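PDB 3RY7: ribokinase from Staphylococcus aureus, which catalyses the magnesium-dependent transfer of phosphate from ATP to O-5 of D-ribose, yielding D-ribose 5-phosphate. Local coordinates for residues 254-259 with 273-278. Residues are numbered along the deposited sequence; the frame is centred on the assembly and turned at random.
Sequences DTFIGA and DAIDFG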
ATOM      1  N   ASP A 254      -1.411  -8.047  15.664  1.00 24.51           N
ATOM      2  CA  ASP A 254      -1.150  -9.450  15.360  1.00 27.42           C
ATOM      3  C   ASP A 254       0.245  -9.611  14.820  1.00 27.20           C
ATOM      4  O   ASP A 254       0.906 -10.617  15.080  1.00 22.73           O
ATOM      5  CB  ASP A 254      -2.176  -9.991  14.360  1.00 24.93           C
ATOM      6  CG  ASP A 254      -3.571 -10.039  14.940  1.00 27.66           C
ATOM      7  OD1 ASP A 254      -3.702 -10.310  16.162  1.00 28.78           O
ATOM      8  OD2 ASP A 254      -4.535  -9.808  14.176  1.00 27.18           O
ATOM      9  N   THR A 255       0.688  -8.607  14.061  1.00 25.73           N
ATOM     10  CA  THR A 255       2.046  -8.591  13.515  1.00 23.52           C
ATOM     11  C   THR A 255       3.080  -8.477  14.650  1.00 20.82           C
ATOM     12  O   THR A 255       4.151  -9.073  14.583  1.00 27.05           O
ATOM     13  CB  THR A 255       2.234  -7.433  12.492  1.00 28.95           C
ATOM     14  OG1 THR A 255       1.322  -7.605  11.393  1.00 25.28           O
ATOM     15  CG2 THR A 255       3.675  -7.372  11.978  1.00 20.29           C
ATOM     16  N   PHE A 256       2.749  -7.719  15.693  1.00 24.36           N
ATOM     17  CA  PHE A 256       3.635  -7.608  16.857  1.00 26.83           C
ATOM     18  C   PHE A 256       3.810  -8.980  17.520  1.00 31.29           C
ATOM     19  O   PHE A 256       4.927  -9.403  17.818  1.00 29.11           O
ATOM     20  CB  PHE A 256       3.081  -6.601  17.872  1.00 24.39           C
ATOM     21  CG  PHE A 256       3.785  -6.648  19.207  1.00 35.06           C
ATOM     22  CD1 PHE A 256       5.061  -6.111  19.354  1.00 31.76           C
ATOM     23  CD2 PHE A 256       3.174  -7.247  20.317  1.00 35.83           C
ATOM     24  CE1 PHE A 256       5.718  -6.165  20.589  1.00 35.67           C
ATOM     25  CE2 PHE A 256       3.824  -7.310  21.548  1.00 31.58           C
ATOM     26  CZ  PHE A 256       5.096  -6.766  21.686  1.00 34.20           C
ATOM     27  N   ILE A 257       2.695  -9.678  17.726  1.00 28.27           N
ATOM     28  CA  ILE A 257       2.718 -10.990  18.375  1.00 27.14           C
ATOM     29  C   ILE A 257       3.473 -12.022  17.556  1.00 27.88           C
ATOM     30  O   ILE A 257       4.263 -12.800  18.092  1.00 23.76           O
ATOM     31  CB  ILE A 257       1.297 -11.485  18.673  1.00 24.51           C
ATOM     32  CG1 ILE A 257       0.733 -10.689  19.842  1.00 26.93           C
ATOM     33  CG2 ILE A 257       1.312 -12.962  19.006  1.00 28.60           C
ATOM     34  CD1 ILE A 257      -0.736 -10.499  19.780  1.00 32.53           C
ATOM     35  N   GLY A 258       3.261 -12.005  16.244  1.00 27.86           N
ATOM     36  CA  GLY A 258       3.888 -12.990  15.388  1.00 20.15           C
ATOM     37  C   GLY A 258       5.386 -12.841  15.438  1.00 30.16           C
ATOM     38  O   GLY A 258       6.132 -13.822  15.560  1.00 31.28           O
ATOM     39  N   ALA A 259       5.825 -11.587  15.354  1.00 27.49           N
ATOM     40  CA  ALA A 259       7.248 -11.273  15.287  1.00 34.45           C
ATOM     41  C   ALA A 259       7.899 -11.477  16.659  1.00 25.07           C
ATOM     42  O   ALA A 259       8.995 -12.026  16.755  1.00 27.44           O
ATOM     43  CB  ALA A 259       7.443  -9.834  14.794  1.00 23.28           C
ATOM     44  N   ASP A 273      14.542  -7.428  23.769  1.00 29.65           N
ATOM     45  CA  ASP A 273      14.959  -7.492  22.368  1.00 32.78           C
ATOM     46  C   ASP A 273      13.829  -8.010  21.465  1.00 41.77           C
ATOM     47  O   ASP A 273      13.561  -7.452  20.387  1.00 33.95           O
ATOM     48  CB  ASP A 273      16.201  -8.378  22.231  1.00 32.65           C
ATOM     49  CG  ASP A 273      16.449  -8.829  20.798  1.00 45.27           C
ATOM     50  OD1 ASP A 273      16.621 -10.051  20.607  1.00 51.34           O
ATOM     51  OD2 ASP A 273      16.466  -7.980  19.867  1.00 52.70           O
ATOM     52  N   ALA A 274      13.173  -9.080  21.908  1.00 34.45           N
ATOM     53  CA  ALA A 274      12.055  -9.649  21.169  1.00 30.85           C
ATOM     54  C   ALA A 274      10.905  -8.649  21.074  1.00 26.52           C
ATOM     55  O   ALA A 274      10.254  -8.540  20.042  1.00 32.53           O
ATOM     56  CB  ALA A 274      11.587 -10.975  21.819  1.00 31.89           C
ATOM     57  N   ILE A 275      10.656  -7.912  22.147  1.00 23.61           N
ATOM     58  CA  ILE A 275       9.603  -6.904  22.135  1.00 28.88           C
ATOM     59  C   ILE A 275       9.934  -5.733  21.195  1.00 41.99           C
ATOM     60  O   ILE A 275       9.039  -5.147  20.563  1.00 34.16           O
ATOM     61  CB  ILE A 275       9.304  -6.402  23.555  1.00 36.50           C
ATOM     62  CG1 ILE A 275       8.633  -7.527  24.363  1.00 32.68           C
ATOM     63  CG2 ILE A 275       8.436  -5.147  23.513  1.00 27.53           C
ATOM     64  CD1 ILE A 275       8.266  -7.136  25.773  1.00 27.95           C
ATOM     65  N   ASP A 276      11.226  -5.418  21.102  1.00 40.98           N
ATOM     66  CA  ASP A 276      11.718  -4.390  20.193  1.00 38.89           C
ATOM     67  C   ASP A 276      11.473  -4.796  18.742  1.00 36.10           C
ATOM     68  O   ASP A 276      10.879  -4.049  17.957  1.00 38.39           O
ATOM     69  CB  ASP A 276      13.214  -4.164  20.409  1.00 39.39           C
ATOM     70  CG  ASP A 276      13.780  -3.124  19.460  1.00 46.81           C
ATOM     71  OD1 ASP A 276      14.591  -3.479  18.570  1.00 47.38           O
ATOM     72  OD2 ASP A 276      13.380  -1.953  19.599  1.00 40.96           O
ATOM     73  N   PHE A 277      11.952  -5.988  18.401  1.00 35.39           N
ATOM     74  CA  PHE A 277      11.734  -6.582  17.090  1.00 36.29           C
ATOM     75  C   PHE A 277      10.251  -6.667  16.718  1.00 38.01           C
ATOM     76  O   PHE A 277       9.881  -6.417  15.571  1.00 34.50           O
ATOM     77  CB  PHE A 277      12.346  -7.969  17.058  1.00 30.97           C
ATOM     78  CG  PHE A 277      12.231  -8.658  15.728  1.00 44.29           C
ATOM     79  CD1 PHE A 277      13.231  -8.516  14.769  1.00 44.55           C
ATOM     80  CD2 PHE A 277      11.144  -9.474  15.441  1.00 37.48           C
ATOM     81  CE1 PHE A 277      13.143  -9.163  13.539  1.00 41.46           C
ATOM     82  CE2 PHE A 277      11.048 -10.126  14.216  1.00 38.47           C
ATOM     83  CZ  PHE A 277      12.054  -9.971  13.265  1.00 41.98           C
ATOM     84  N   GLY A 278       9.411  -7.027  17.686  1.00 34.95           N
ATOM     85  CA  GLY A 278       7.977  -7.092  17.467  1.00 31.13           C
ATOM     86  C   GLY A 278       7.407  -5.721  17.148  1.00 35.59           C
ATOM     87  O   GLY A 278       6.535  -5.575  16.289  1.00 31.35           O
TER
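Phe256 meets the backbone of Gly278 with the edge of its ring: CD1 lies 3.2 Å from Gly278 C, close to the ring plane. The same edge continues to the carbonyl of Ile275, where Phe256 CE1 comes within 3.5 Å of Ile275 O, in the ring plane, so ring C-H groups rather than the pi face meet the helix backbone. With CG anti to the backbone N (chi1 168°), the Phe256 ring reaches across to the partner helix although its CB does not point there. Ile275 adds its CG2 methyl, 4.1 Å from Phe256 CE1, the two side chains crossing at a slant.

Because Gly278 has no side chain, the backbones come close, Phe256 CA to Gly278 CA being 4.4 Å. Here Phe256 CA makes a C-H...O contact with Gly278 O at 3.6 Å. One turn on, the Ala259 methyl points at the partner helix and sits 3.9 Å from Gly278 CA and 3.7 Å from Phe277 CE2. No hydrogen bond joins the two segments.

Farther out, Arg263 makes a cation-pi contact with the Phe277 ring, and Val301 of the second subunit packs on it. Phe256 also touches Asn279 and Thr222, both probably ATP-binding. At the other end of 254-259, Asn45 and Gln46 hydrogen-bond the carboxylate of Asp254, the probable proton acceptor. The segments run roughly antiparallel, at 140° with axes 8.3 Å apart, a helix pair where Gly278 and Ala259 let the backbones approach and Phe256, Ile275 and Phe277 fill in, joining helix 252-263, bearing Asp254, to helix 271-283 beside the nucleotide site of the PfkB-family ribokinase fold.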